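Local structure of glycoside Hydrolase Family 43_12 (Metagenome, 7JVH) at residues S78-F83 / G554-A559; I100-D105 / I393-V398; A399-K404 / I462-E467; T419-N424 / P430-F435; Y471-Q476 / I515-T520. The protein is probably a glycoside hydrolase acting on plant polysaccharides, joining a family 43 five-bladed beta-propeller to a C-terminal concanavalin A-like beta-sandwich. All coordinates share one frame; numbering follows the deposited sequence.

Contacts 1 and 2 join the propeller to the C-terminal sandwich, contact 3 lies where the two domains meet, and contacts 4 and 5 lie within the sandwich. Contacts 1, 3 and 5 are buried; contacts 2 and 4 are partly buried and reach the surface. Strands 82-83 and 399-400 pair, tying contact 1 to contact 3. Contacts 3 and 5 use neighbouring strands of one sheet, 458-464 and 469-477, and contact 4 leads into another strand of it, 433-437. Chemistry follows place: aromatic packing in contact 1, a ring on bare backbone in contact 2, a buried ion pair in contact 3, apolar loop packing with one backbone-to-hydroxyl bond in contact 4 and purely aliphatic packing in contact 5.

Contact 1: S78-F83 / G554-A559; sequences SSFAMF and GGFTGA
Phe80 and Phe556 meet where a propeller turn faces a loop of the sandwich domain. The leading interaction is CH-pi: Phe556 CB stands over one face of the Phe80 ring, 3.6 Å from its centroid and shifted toward the rim, with Phe80 CE1 the nearest ring atom at 3.3 Å from that CB. The rings themselves barely overlap, since their planes, only 27° apart, are slid to a centroid separation of 5.5 Å. Apolar packing comes from Thr557, whose CG2 meets the ring obliquely, 3.8 Å from Phe80 CD2. With chi1 at 56°, Thr557 CG2 lies anti to the carbonyl carbon, and this methyl is the branch that meets the ring. The extended selenomethionine Met82 adds a looser touch, its CE 4.2 Å from Gly558 O. No hydrogen bond crosses the contact, but Phe556 O accepts one from Arg334 NH2. Replacing Phe80 by an alanine would probably leave Phe556 CB and Thr557 CG2 without the ring they rest on, opening a gap between the domains. A glycerol bound beside Phe80 is consistent with a pocket here, as in related family 43 enzymes where a sandwich loop approaches the active site. The type II' turn from Ser79 to Met82 runs into strand 82-83, which pairs with strand 399-400, while the loop 554-559 links helix 550-553 to strand 560-566.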
# COMPACT_ATOMS: atom_id res chain seq x y z
N SER A 78 0.28 -2.95 -4.19
CA SER A 78 -0.38 -3.96 -3.39
C SER A 78 -1.17 -3.28 -2.27
O SER A 78 -0.88 -2.15 -1.92
CB SER A 78 0.63 -4.95 -2.81
OG SER A 78 1.71 -4.31 -2.19
N SER A 79 -2.18 -3.99 -1.74
CA SER A 79 -3.10 -3.43 -0.76
C SER A 79 -3.64 -4.40 0.29
O SER A 79 -4.32 -3.98 1.23
CB SER A 79 -4.27 -2.74 -1.47
OG SER A 79 -4.86 -3.57 -2.44
N PHE A 80 -3.39 -5.70 0.11
CA PHE A 80 -3.69 -6.71 1.12
C PHE A 80 -5.21 -6.75 1.42
O PHE A 80 -5.99 -6.96 0.49
CB PHE A 80 -2.71 -6.53 2.29
CG PHE A 80 -1.28 -6.54 1.82
CD1 PHE A 80 -0.62 -7.74 1.64
CD2 PHE A 80 -0.64 -5.38 1.46
CE1 PHE A 80 0.67 -7.78 1.15
CE2 PHE A 80 0.66 -5.43 0.95
CZ PHE A 80 1.30 -6.63 0.80
N ALA A 81 -5.63 -6.53 2.66
CA ALA A 81 -7.06 -6.64 3.02
C ALA A 81 -7.91 -5.38 2.89
O ALA A 81 -9.08 -5.37 3.27
CB ALA A 81 -7.19 -7.22 4.43
N MSE A 82 -7.32 -4.30 2.37
CA MSE A 82 -8.03 -3.03 2.24
C MSE A 82 -8.95 -3.11 1.03
O MSE A 82 -8.65 -3.83 0.07
CB MSE A 82 -7.03 -1.88 2.11
CG MSE A 82 -6.09 -1.72 3.30
SE MSE A 82 -4.77 -0.28 2.94
CE MSE A 82 -3.41 -0.15 4.35
N PHE A 83 -10.08 -2.40 1.09
CA PHE A 83 -11.01 -2.34 -0.02
C PHE A 83 -11.49 -0.91 -0.25
O PHE A 83 -11.88 -0.23 0.70
CB PHE A 83 -12.21 -3.25 0.19
CG PHE A 83 -13.09 -3.37 -1.01
CD1 PHE A 83 -12.81 -4.33 -1.99
CD2 PHE A 83 -14.15 -2.51 -1.21
CE1 PHE A 83 -13.62 -4.42 -3.12
CE2 PHE A 83 -14.95 -2.59 -2.33
CZ PHE A 83 -14.69 -3.55 -3.28
N GLY A 554 3.96 -7.76 12.91
CA GLY A 554 4.20 -8.50 11.68
C GLY A 554 3.30 -7.99 10.59
O GLY A 554 2.58 -7.02 10.79
N GLY A 555 3.37 -8.62 9.42
CA GLY A 555 2.51 -8.27 8.30
C GLY A 555 3.25 -7.58 7.20
O GLY A 555 4.47 -7.49 7.19
N PHE A 556 2.45 -7.04 6.27
CA PHE A 556 2.91 -6.36 5.07
C PHE A 556 2.27 -4.97 4.90
O PHE A 556 2.26 -4.44 3.79
CB PHE A 556 2.51 -7.22 3.87
CG PHE A 556 3.38 -8.44 3.66
CD1 PHE A 556 4.77 -8.35 3.66
CD2 PHE A 556 2.79 -9.66 3.39
CE1 PHE A 556 5.55 -9.47 3.43
CE2 PHE A 556 3.57 -10.78 3.14
CZ PHE A 556 4.95 -10.69 3.16
N THR A 557 1.74 -4.40 5.99
CA THR A 557 0.97 -3.16 5.91
C THR A 557 1.38 -2.05 6.88
O THR A 557 1.92 -2.32 7.94
CB THR A 557 -0.52 -3.41 6.15
OG1 THR A 557 -0.69 -4.06 7.43
CG2 THR A 557 -1.09 -4.23 5.01
N GLY A 558 1.09 -0.81 6.48
CA GLY A 558 1.29 0.35 7.33
C GLY A 558 0.05 0.67 8.18
O GLY A 558 -1.05 0.27 7.85
N ALA A 559 0.25 1.44 9.23
CA ALA A 559 -0.84 1.90 10.08
C ALA A 559 -1.81 2.79 9.32
O ALA A 559 -1.46 3.35 8.27
CB ALA A 559 -0.29 2.64 11.30

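Contact 2: I100-D105 / I393-V398; sequences IGNVLD and IDYRWV
Tyr395 holds its CG opposite the carbonyl carbon and beside its own N (chi1 -61°), which lays the ring flat over the backbone of Gly101; Asn102 takes the same rotamer (chi1 -62°) and runs past Tyr395 in the opposite direction. Gly101 CA sits almost exactly above the ring centre, 3.5 Å from the Tyr395 centroid and 4° off the ring normal, a CH-pi contact. At these backbone angles a side chain on Gly101 would be pressed against the carbonyl oxygen of Ile100. The same carbonyl meets the ring obliquely, Ile100 O lying 3.5 Å from Tyr395 CE2. This is a seam between domains: strand 98-102 is the outermost strand of a four-stranded propeller blade, and 393-398 is a sandwich-domain loop between strands 383-386 and 399-400. Asn102 ND2 packs against Tyr395 CB at 3.8 Å, and a water donates to Tyr395 O at 2.6 Å and weakly to Asn102 OD1 at 3.4 Å. The loop is shaped by a type I turn from Asp394 to Trp397 and by an Asx turn, in which Asp394 OD1 accepts from Arg396 N at 3.1 Å. Arg396 also grips this carboxylate side-on from above its plane, with NE 2.9 Å from Asp394 OD1 and NH2 3.0 Å from Asp394 OD2. Its guanidinium makes a cation-pi contact with Tyr384.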
# COMPACT_ATOMS: atom_id res chain seq x y z
N ILE A 100 -6.60 7.84 -10.15
CA ILE A 100 -7.76 7.72 -11.03
C ILE A 100 -8.76 6.67 -10.54
O ILE A 100 -9.86 6.55 -11.08
CB ILE A 100 -7.36 7.42 -12.49
CG1 ILE A 100 -6.67 6.05 -12.62
CG2 ILE A 100 -6.44 8.52 -13.01
CD1 ILE A 100 -6.32 5.68 -14.05
N GLY A 101 -8.37 5.93 -9.50
CA GLY A 101 -9.24 5.00 -8.82
C GLY A 101 -8.48 3.88 -8.15
O GLY A 101 -7.33 4.04 -7.73
N ASN A 102 -9.15 2.73 -8.03
CA ASN A 102 -8.56 1.51 -7.50
C ASN A 102 -9.01 0.39 -8.44
O ASN A 102 -10.20 0.27 -8.72
CB ASN A 102 -9.04 1.26 -6.06
CG ASN A 102 -8.61 2.37 -5.10
OD1 ASN A 102 -7.61 2.23 -4.40
ND2 ASN A 102 -9.37 3.48 -5.07
N VAL A 103 -8.06 -0.40 -8.94
CA VAL A 103 -8.32 -1.37 -10.02
C VAL A 103 -9.34 -2.43 -9.60
O VAL A 103 -10.24 -2.76 -10.38
CB VAL A 103 -7.03 -2.02 -10.58
CG1 VAL A 103 -7.35 -3.10 -11.60
CG2 VAL A 103 -6.13 -0.95 -11.19
N LEU A 104 -9.20 -2.94 -8.38
CA LEU A 104 -10.13 -3.92 -7.82
C LEU A 104 -11.10 -3.21 -6.88
O LEU A 104 -10.85 -3.10 -5.68
CB LEU A 104 -9.37 -5.05 -7.09
CG LEU A 104 -8.25 -5.74 -7.88
CD1 LEU A 104 -7.63 -6.87 -7.08
CD2 LEU A 104 -8.73 -6.29 -9.22
N ASP A 105 -12.20 -2.71 -7.46
CA ASP A 105 -13.20 -1.92 -6.73
C ASP A 105 -14.62 -2.51 -6.69
O ASP A 105 -15.53 -1.89 -6.13
CB ASP A 105 -13.23 -0.48 -7.28
CG ASP A 105 -13.56 -0.41 -8.76
OD1 ASP A 105 -13.71 -1.46 -9.41
OD2 ASP A 105 -13.69 0.71 -9.28
N ILE A 393 -16.42 10.07 -2.99
CA ILE A 393 -15.44 10.16 -1.94
C ILE A 393 -14.05 9.96 -2.52
O ILE A 393 -13.86 9.16 -3.41
CB ILE A 393 -15.75 9.17 -0.80
CG1 ILE A 393 -17.01 9.63 -0.07
CG2 ILE A 393 -14.58 9.05 0.17
CD1 ILE A 393 -17.51 8.64 0.95
N ASP A 394 -13.08 10.73 -2.01
CA ASP A 394 -11.71 10.71 -2.49
C ASP A 394 -11.16 9.28 -2.43
O ASP A 394 -11.37 8.59 -1.44
CB ASP A 394 -10.86 11.67 -1.65
CG ASP A 394 -9.49 11.92 -2.23
OD1 ASP A 394 -8.62 11.02 -2.11
OD2 ASP A 394 -9.28 13.03 -2.77
N TYR A 395 -10.44 8.87 -3.48
CA TYR A 395 -9.92 7.50 -3.63
C TYR A 395 -8.83 7.07 -2.64
O TYR A 395 -8.33 5.94 -2.75
CB TYR A 395 -9.35 7.28 -5.03
CG TYR A 395 -10.30 7.44 -6.19
CD1 TYR A 395 -11.45 6.66 -6.28
CD2 TYR A 395 -10.03 8.34 -7.23
CE1 TYR A 395 -12.31 6.79 -7.37
CE2 TYR A 395 -10.88 8.46 -8.30
CZ TYR A 395 -12.02 7.69 -8.37
OH TYR A 395 -12.87 7.84 -9.43
N ARG A 396 -8.45 7.96 -1.72
CA ARG A 396 -7.49 7.64 -0.65
C ARG A 396 -8.13 6.93 0.53
O ARG A 396 -7.42 6.34 1.34
CB ARG A 396 -6.85 8.91 -0.10
CG ARG A 396 -5.60 9.34 -0.83
CD ARG A 396 -5.19 10.74 -0.38
NE ARG A 396 -6.20 11.73 -0.74
CZ ARG A 396 -5.98 13.04 -0.76
NH1 ARG A 396 -4.82 13.53 -0.36
NH2 ARG A 396 -6.96 13.86 -1.11
N TRP A 397 -9.46 7.01 0.62
CA TRP A 397 -10.22 6.43 1.71
C TRP A 397 -10.53 4.97 1.43
O TRP A 397 -11.10 4.64 0.41
CB TRP A 397 -11.49 7.23 1.92
CG TRP A 397 -11.18 8.59 2.42
CD1 TRP A 397 -11.15 9.74 1.70
CD2 TRP A 397 -10.82 8.93 3.76
NE1 TRP A 397 -10.80 10.79 2.51
CE2 TRP A 397 -10.58 10.32 3.78
CE3 TRP A 397 -10.65 8.21 4.94
CZ2 TRP A 397 -10.20 11.00 4.94
CZ3 TRP A 397 -10.27 8.88 6.10
CH2 TRP A 397 -10.06 10.27 6.09
N VAL A 398 -10.13 4.11 2.37
CA VAL A 398 -10.33 2.67 2.28
C VAL A 398 -11.08 2.15 3.50
O VAL A 398 -11.09 2.80 4.56
CB VAL A 398 -8.98 1.92 2.18
CG1 VAL A 398 -8.27 2.27 0.87
CG2 VAL A 398 -8.07 2.22 3.38
O HOH W 1 -6.64 4.16 -1.78

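Contact 3: A399-K404 / I462-E467; sequences AMRGPK and ICYQNE
Arg401 and Glu467 form a buried salt bridge in which one carboxylate oxygen takes two N-H groups: Arg401 NH2 lies 2.7 Å from Glu467 OE1, and NH1 makes a weak bond to the same OE1 at 2.9 Å. The two flat groups are strongly turned, 63° between planes, and NH2 meets the oxygen from above the carboxylate plane. Arg401 NH1 also donates weakly to Tyr464 OH at 3.3 Å. Glu467 is bent back toward the arginine at CG (chi2 -89°). A methionine in place of Arg401 would probably leave Glu467 OE1 without its cationic mate and Tyr464 OH without this donor. Beside the polar group, selenomethionine Met400 makes a Met-aromatic contact, SE 5.1 Å from the Tyr464 centroid, while its CG touches Tyr464 CE1 at 4.0 Å. Its CE lies over a face of the Arg401 guanidinium. Further out, Arg401 NE donates to Cys115 O on the propeller side, Glu467 OE2 has a long, weak ion pair with Arg491, and Phe435 packs on the Tyr464 ring. Past Tyr464 the chain turns a corner, and Gln465 and Asn466 both face Cys469: a classic beta bulge between strands 458-464 and 469-477 of the concanavalin A-like sandwich.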
# COMPACT_ATOMS: atom_id res chain seq x y z
N ALA A 399 -11.71 0.98 3.34
CA ALA A 399 -12.34 0.24 4.42
C ALA A 399 -11.57 -1.06 4.57
O ALA A 399 -10.88 -1.48 3.64
CB ALA A 399 -13.79 -0.02 4.10
N MSE A 400 -11.66 -1.69 5.74
CA MSE A 400 -11.05 -2.98 6.00
C MSE A 400 -12.06 -4.09 5.70
O MSE A 400 -13.15 -4.08 6.24
CB MSE A 400 -10.58 -3.07 7.45
CG MSE A 400 -9.42 -2.15 7.79
SE MSE A 400 -7.81 -2.62 6.78
CE MSE A 400 -7.64 -4.58 6.93
N ARG A 401 -11.67 -5.01 4.81
CA ARG A 401 -12.38 -6.27 4.61
C ARG A 401 -13.80 -6.17 4.03
O ARG A 401 -14.61 -7.08 4.20
CB ARG A 401 -12.40 -7.09 5.92
CG ARG A 401 -11.02 -7.35 6.51
CD ARG A 401 -11.07 -8.31 7.67
NE ARG A 401 -9.75 -8.85 7.96
CZ ARG A 401 -8.92 -8.38 8.89
NH1 ARG A 401 -9.22 -7.33 9.63
NH2 ARG A 401 -7.74 -8.98 9.07
N GLY A 402 -14.09 -5.08 3.32
CA GLY A 402 -15.40 -4.89 2.71
C GLY A 402 -15.60 -3.49 2.15
O GLY A 402 -14.80 -2.59 2.41
N PRO A 403 -16.69 -3.25 1.38
CA PRO A 403 -16.95 -1.93 0.81
C PRO A 403 -17.56 -0.96 1.82
O PRO A 403 -18.36 -1.36 2.67
CB PRO A 403 -17.94 -2.22 -0.32
CG PRO A 403 -18.60 -3.50 0.07
CD PRO A 403 -17.70 -4.25 1.02
N LYS A 404 -17.17 0.32 1.71
CA LYS A 404 -17.71 1.41 2.52
C LYS A 404 -19.19 1.67 2.24
O LYS A 404 -19.91 2.18 3.10
CB LYS A 404 -16.91 2.70 2.28
CG LYS A 404 -17.08 3.28 0.89
CD LYS A 404 -16.06 4.36 0.59
CE LYS A 404 -16.26 4.96 -0.78
NZ LYS A 404 -15.47 4.16 -1.73
N ILE A 462 -9.83 6.25 15.17
CA ILE A 462 -9.09 4.99 15.21
C ILE A 462 -7.70 5.11 14.58
O ILE A 462 -7.55 5.67 13.49
CB ILE A 462 -9.83 3.88 14.43
CG1 ILE A 462 -11.28 3.78 14.87
CG2 ILE A 462 -9.11 2.55 14.62
CD1 ILE A 462 -12.09 2.78 14.09
N CYS A 463 -6.69 4.58 15.29
CA CYS A 463 -5.37 4.28 14.75
C CYS A 463 -5.23 2.73 14.72
O CYS A 463 -5.30 2.07 15.76
CB CYS A 463 -4.28 4.94 15.61
SG CYS A 463 -4.47 6.74 15.83
N TYR A 464 -5.03 2.19 13.51
CA TYR A 464 -5.19 0.77 13.21
C TYR A 464 -4.00 0.21 12.45
O TYR A 464 -3.69 0.66 11.35
CB TYR A 464 -6.43 0.60 12.34
CG TYR A 464 -6.92 -0.81 12.11
CD1 TYR A 464 -6.41 -1.60 11.06
CD2 TYR A 464 -7.94 -1.35 12.89
CE1 TYR A 464 -6.88 -2.89 10.85
CE2 TYR A 464 -8.43 -2.62 12.66
CZ TYR A 464 -7.89 -3.39 11.64
OH TYR A 464 -8.31 -4.69 11.38
N GLN A 465 -3.34 -0.81 13.02
CA GLN A 465 -2.35 -1.63 12.31
C GLN A 465 -3.03 -2.94 11.88
O GLN A 465 -3.09 -3.26 10.69
CB GLN A 465 -1.15 -1.89 13.21
CG GLN A 465 -0.11 -2.89 12.71
CD GLN A 465 0.33 -2.67 11.26
OE1 GLN A 465 0.16 -3.57 10.45
NE2 GLN A 465 0.86 -1.49 10.92
N ASN A 466 -3.57 -3.67 12.85
CA ASN A 466 -4.47 -4.79 12.60
C ASN A 466 -5.55 -4.91 13.68
O ASN A 466 -5.55 -4.15 14.67
CB ASN A 466 -3.70 -6.12 12.37
CG ASN A 466 -3.04 -6.65 13.60
OD1 ASN A 466 -3.65 -6.76 14.67
ND2 ASN A 466 -1.77 -7.02 13.46
N GLU A 467 -6.46 -5.86 13.49
CA GLU A 467 -7.62 -6.04 14.36
C GLU A 467 -7.26 -6.17 15.86
O GLU A 467 -8.10 -5.92 16.71
CB GLU A 467 -8.44 -7.26 13.92
CG GLU A 467 -7.65 -8.58 13.86
CD GLU A 467 -6.96 -8.86 12.53
OE1 GLU A 467 -7.13 -8.10 11.56
OE2 GLU A 467 -6.30 -9.88 12.45

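Contact 4: T419-N424 / P430-F435; sequences TALDAN and PISALF
Leu421, Ala423 and Ser432 carry a short-range contact within one connection of the beta-sandwich, the loop that leaves strand 416-418 of one sheet and enters strand 433-437 at the edge of the other. Its two limbs, 419-424 and 430-432, lie side by side, held by apolar packing and a single hydrogen bond. Leu421 CD1 extends over the opposite limb, 4.2 Å from Pro430 CB and 3.7 Å from Pro430 O. Ala423 CB touches Pro430 O at 3.4 Å and Ile431 CG2 at 4.0 Å, and that same methyl branch of Ile431 reaches Asn424 O at 3.4 Å. Asn424 turns its own side chain back into the loop, where its OD1 bonds to Thr426 OG1. Ser432 is the centre of an inverse gamma turn, with a weak bond from Ala433 N to Ile431 O. Its OG lies between the backbone N and the carbonyl carbon (chi1 44°), a rotamer that points it at the first limb. There OG joins the loop limb to strand 560-566, hydrogen-bonding to Val565 O and accepting from Leu421 N at 3.3 Å with an N-H...O angle of 158°.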
# COMPACT_ATOMS: atom_id res chain seq x y z
N THR A 419 -23.34 3.86 9.56
CA THR A 419 -24.15 2.97 10.38
C THR A 419 -23.28 1.80 10.81
O THR A 419 -22.43 1.34 10.06
CB THR A 419 -25.34 2.46 9.54
OG1 THR A 419 -26.03 3.58 8.96
CG2 THR A 419 -26.32 1.66 10.39
N ALA A 420 -23.46 1.34 12.05
CA ALA A 420 -22.61 0.31 12.64
C ALA A 420 -22.96 -1.06 12.08
O ALA A 420 -24.10 -1.48 12.14
CB ALA A 420 -22.72 0.31 14.15
N LEU A 421 -21.95 -1.75 11.53
CA LEU A 421 -22.03 -3.16 11.21
C LEU A 421 -21.93 -3.96 12.51
O LEU A 421 -21.65 -3.40 13.58
CB LEU A 421 -20.89 -3.56 10.26
CG LEU A 421 -20.89 -2.96 8.86
CD1 LEU A 421 -19.63 -3.37 8.10
CD2 LEU A 421 -22.13 -3.34 8.08
N ASP A 422 -22.17 -5.27 12.42
CA ASP A 422 -22.20 -6.14 13.60
C ASP A 422 -20.84 -6.32 14.27
O ASP A 422 -20.77 -6.46 15.49
CB ASP A 422 -22.80 -7.50 13.23
CG ASP A 422 -24.31 -7.42 13.02
OD1 ASP A 422 -24.96 -6.53 13.62
OD2 ASP A 422 -24.84 -8.27 12.27
N ALA A 423 -19.77 -6.30 13.47
CA ALA A 423 -18.44 -6.65 13.93
C ALA A 423 -17.83 -5.56 14.80
O ALA A 423 -17.91 -4.39 14.45
CB ALA A 423 -17.53 -6.94 12.75
N ASN A 424 -17.21 -5.96 15.92
CA ASN A 424 -16.37 -5.05 16.69
C ASN A 424 -14.98 -4.99 16.05
O ASN A 424 -14.68 -5.70 15.12
CB ASN A 424 -16.36 -5.40 18.19
CG ASN A 424 -15.51 -6.60 18.53
OD1 ASN A 424 -14.45 -6.84 17.92
ND2 ASN A 424 -15.95 -7.36 19.52
N PRO A 430 -15.61 -7.49 8.14
CA PRO A 430 -15.74 -6.09 7.74
C PRO A 430 -16.21 -5.24 8.92
O PRO A 430 -17.11 -5.65 9.63
CB PRO A 430 -16.81 -6.14 6.63
CG PRO A 430 -17.52 -7.44 6.81
CD PRO A 430 -16.57 -8.39 7.48
N ILE A 431 -15.57 -4.08 9.13
CA ILE A 431 -15.94 -3.13 10.19
C ILE A 431 -16.33 -1.77 9.58
O ILE A 431 -15.83 -1.40 8.53
CB ILE A 431 -14.84 -2.96 11.25
CG1 ILE A 431 -13.52 -2.51 10.64
CG2 ILE A 431 -14.63 -4.26 12.00
CD1 ILE A 431 -12.43 -2.25 11.67
N SER A 432 -17.25 -1.08 10.25
CA SER A 432 -17.78 0.19 9.78
C SER A 432 -16.84 1.32 10.19
O SER A 432 -17.06 2.00 11.17
CB SER A 432 -19.19 0.43 10.32
OG SER A 432 -19.25 0.09 11.69
N ALA A 433 -15.77 1.47 9.41
CA ALA A 433 -14.74 2.47 9.61
C ALA A 433 -14.11 2.85 8.26
O ALA A 433 -13.94 2.01 7.40
CB ALA A 433 -13.70 1.96 10.58
N LEU A 434 -13.80 4.14 8.09
CA LEU A 434 -13.14 4.66 6.89
C LEU A 434 -11.77 5.16 7.28
O LEU A 434 -11.63 5.87 8.28
CB LEU A 434 -13.96 5.76 6.23
CG LEU A 434 -13.73 6.01 4.75
CD1 LEU A 434 -13.98 4.76 3.93
CD2 LEU A 434 -14.60 7.16 4.27
N PHE A 435 -10.75 4.76 6.50
CA PHE A 435 -9.36 4.87 6.89
C PHE A 435 -8.52 5.61 5.86
O PHE A 435 -8.77 5.55 4.65
CB PHE A 435 -8.74 3.50 7.11
CG PHE A 435 -9.15 2.83 8.40
CD1 PHE A 435 -8.77 3.35 9.63
CD2 PHE A 435 -9.91 1.66 8.38
CE1 PHE A 435 -9.14 2.74 10.80
CE2 PHE A 435 -10.29 1.04 9.55
CZ PHE A 435 -9.90 1.57 10.77

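Contact 5: Y471-Q476 / I515-T520; sequences YVLTVQ and ITLGVT
Leu473 and Leu517 belong to the hydrophobic core of the concanavalin A-like beta-sandwich, where its two antiparallel sheets pack face to face. Strand 469-477 lies inside the six-stranded sheet, between 458-464 and 482-489; strand 515-522 lies inside the other, between 442-451 and 525-531. No hydrogen bond joins the two strands, and their backbones stay well apart, with Leu473 CA 7.8 Å from Leu517 CA. Side chains fill the interval. Leu473 points CG opposite its backbone N (chi1 177°), sending CD2 between the sheets to within 3.9 Å of Leu517 CD2 and 4.0 Å of Leu517 CB. Leu517 answers with its other methyl, CD1, which reaches past the side chain to Leu473 O at 3.6 Å. Two residues away along each strand, Val475 and Ile515 slide past each other in opposite directions and touch by their methyl branches, Val475 CG2 to Ile515 CG2 at 4.1 Å. Aromatic and aliphatic neighbours extend the layer: Phe528 packs on Leu473, Tyr530 on Leu517, and Leu449 on both Ile515 and Leu517. Alternation along the strand turns Thr474 away from this core. On that far side Gln476 NE2 donates to Thr474 OG1 at 2.8 Å in an almost straight bond (176°), with the oxygen in the amide plane.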
# COMPACT_ATOMS: atom_id res chain seq x y z
N TYR A 471 -5.59 1.50 18.44
CA TYR A 471 -6.02 2.45 19.45
C TYR A 471 -7.32 3.09 18.99
O TYR A 471 -7.43 3.50 17.84
CB TYR A 471 -4.98 3.54 19.65
CG TYR A 471 -3.64 3.05 20.15
CD1 TYR A 471 -3.56 2.19 21.23
CD2 TYR A 471 -2.46 3.48 19.57
CE1 TYR A 471 -2.33 1.73 21.69
CE2 TYR A 471 -1.23 3.04 20.04
CZ TYR A 471 -1.18 2.16 21.10
OH TYR A 471 0.02 1.72 21.59
N VAL A 472 -8.30 3.15 19.89
CA VAL A 472 -9.64 3.64 19.57
C VAL A 472 -10.14 4.58 20.67
O VAL A 472 -10.04 4.25 21.86
CB VAL A 472 -10.64 2.48 19.42
CG1 VAL A 472 -11.96 3.00 18.89
CG2 VAL A 472 -10.09 1.42 18.51
N LEU A 473 -10.65 5.74 20.26
CA LEU A 473 -11.30 6.72 21.13
C LEU A 473 -12.70 6.93 20.61
O LEU A 473 -12.88 7.35 19.48
CB LEU A 473 -10.54 8.04 21.10
CG LEU A 473 -11.11 9.22 21.92
CD1 LEU A 473 -10.95 8.99 23.43
CD2 LEU A 473 -10.45 10.53 21.53
N THR A 474 -13.70 6.61 21.43
CA THR A 474 -15.10 6.65 21.04
C THR A 474 -15.94 7.40 22.08
O THR A 474 -15.71 7.29 23.30
CB THR A 474 -15.68 5.22 20.89
OG1 THR A 474 -15.46 4.49 22.10
CG2 THR A 474 -15.01 4.45 19.77
N VAL A 475 -16.92 8.17 21.59
CA VAL A 475 -18.03 8.65 22.38
C VAL A 475 -18.99 7.49 22.49
O VAL A 475 -19.26 6.82 21.50
CB VAL A 475 -18.75 9.87 21.73
CG1 VAL A 475 -19.97 10.33 22.52
CG2 VAL A 475 -17.78 11.01 21.53
N GLN A 476 -19.49 7.25 23.70
CA GLN A 476 -20.48 6.22 23.99
C GLN A 476 -21.55 6.81 24.90
O GLN A 476 -21.43 7.95 25.30
CB GLN A 476 -19.80 5.02 24.66
CG GLN A 476 -18.72 4.40 23.79
CD GLN A 476 -18.05 3.20 24.44
OE1 GLN A 476 -18.62 2.54 25.28
NE2 GLN A 476 -16.81 2.94 24.05
N ILE A 515 -18.68 17.25 18.44
CA ILE A 515 -17.45 17.08 19.20
C ILE A 515 -16.30 16.77 18.25
O ILE A 515 -16.52 16.13 17.21
CB ILE A 515 -17.60 15.98 20.28
CG1 ILE A 515 -16.37 15.91 21.18
CG2 ILE A 515 -17.87 14.61 19.64
CD1 ILE A 515 -16.54 14.95 22.34
N THR A 516 -15.10 17.24 18.59
CA THR A 516 -13.92 16.95 17.79
C THR A 516 -13.01 16.02 18.59
O THR A 516 -12.78 16.25 19.79
CB THR A 516 -13.17 18.25 17.37
OG1 THR A 516 -13.88 18.88 16.31
CG2 THR A 516 -11.77 17.95 16.88
N LEU A 517 -12.53 14.95 17.93
CA LEU A 517 -11.55 14.06 18.50
C LEU A 517 -10.25 14.21 17.73
O LEU A 517 -10.27 14.44 16.52
CB LEU A 517 -12.04 12.61 18.46
CG LEU A 517 -13.41 12.32 19.09
CD1 LEU A 517 -13.71 10.83 18.98
CD2 LEU A 517 -13.49 12.83 20.53
N GLY A 518 -9.13 14.09 18.43
CA GLY A 518 -7.82 14.31 17.85
C GLY A 518 -6.79 13.32 18.36
O GLY A 518 -6.93 12.81 19.50
N VAL A 519 -5.79 13.02 17.52
CA VAL A 519 -4.65 12.23 17.90
C VAL A 519 -3.43 12.84 17.25
O VAL A 519 -3.50 13.35 16.12
CB VAL A 519 -4.80 10.71 17.50
CG1 VAL A 519 -4.82 10.53 15.99
CG2 VAL A 519 -3.69 9.86 18.10
N THR A 520 -2.30 12.81 17.97
CA THR A 520 -1.03 13.29 17.46
C THR A 520 0.06 12.30 17.87
O THR A 520 0.03 11.77 18.97
CB THR A 520 -0.67 14.71 17.99
OG1 THR A 520 0.59 15.14 17.45
CG2 THR A 520 -0.59 14.73 19.53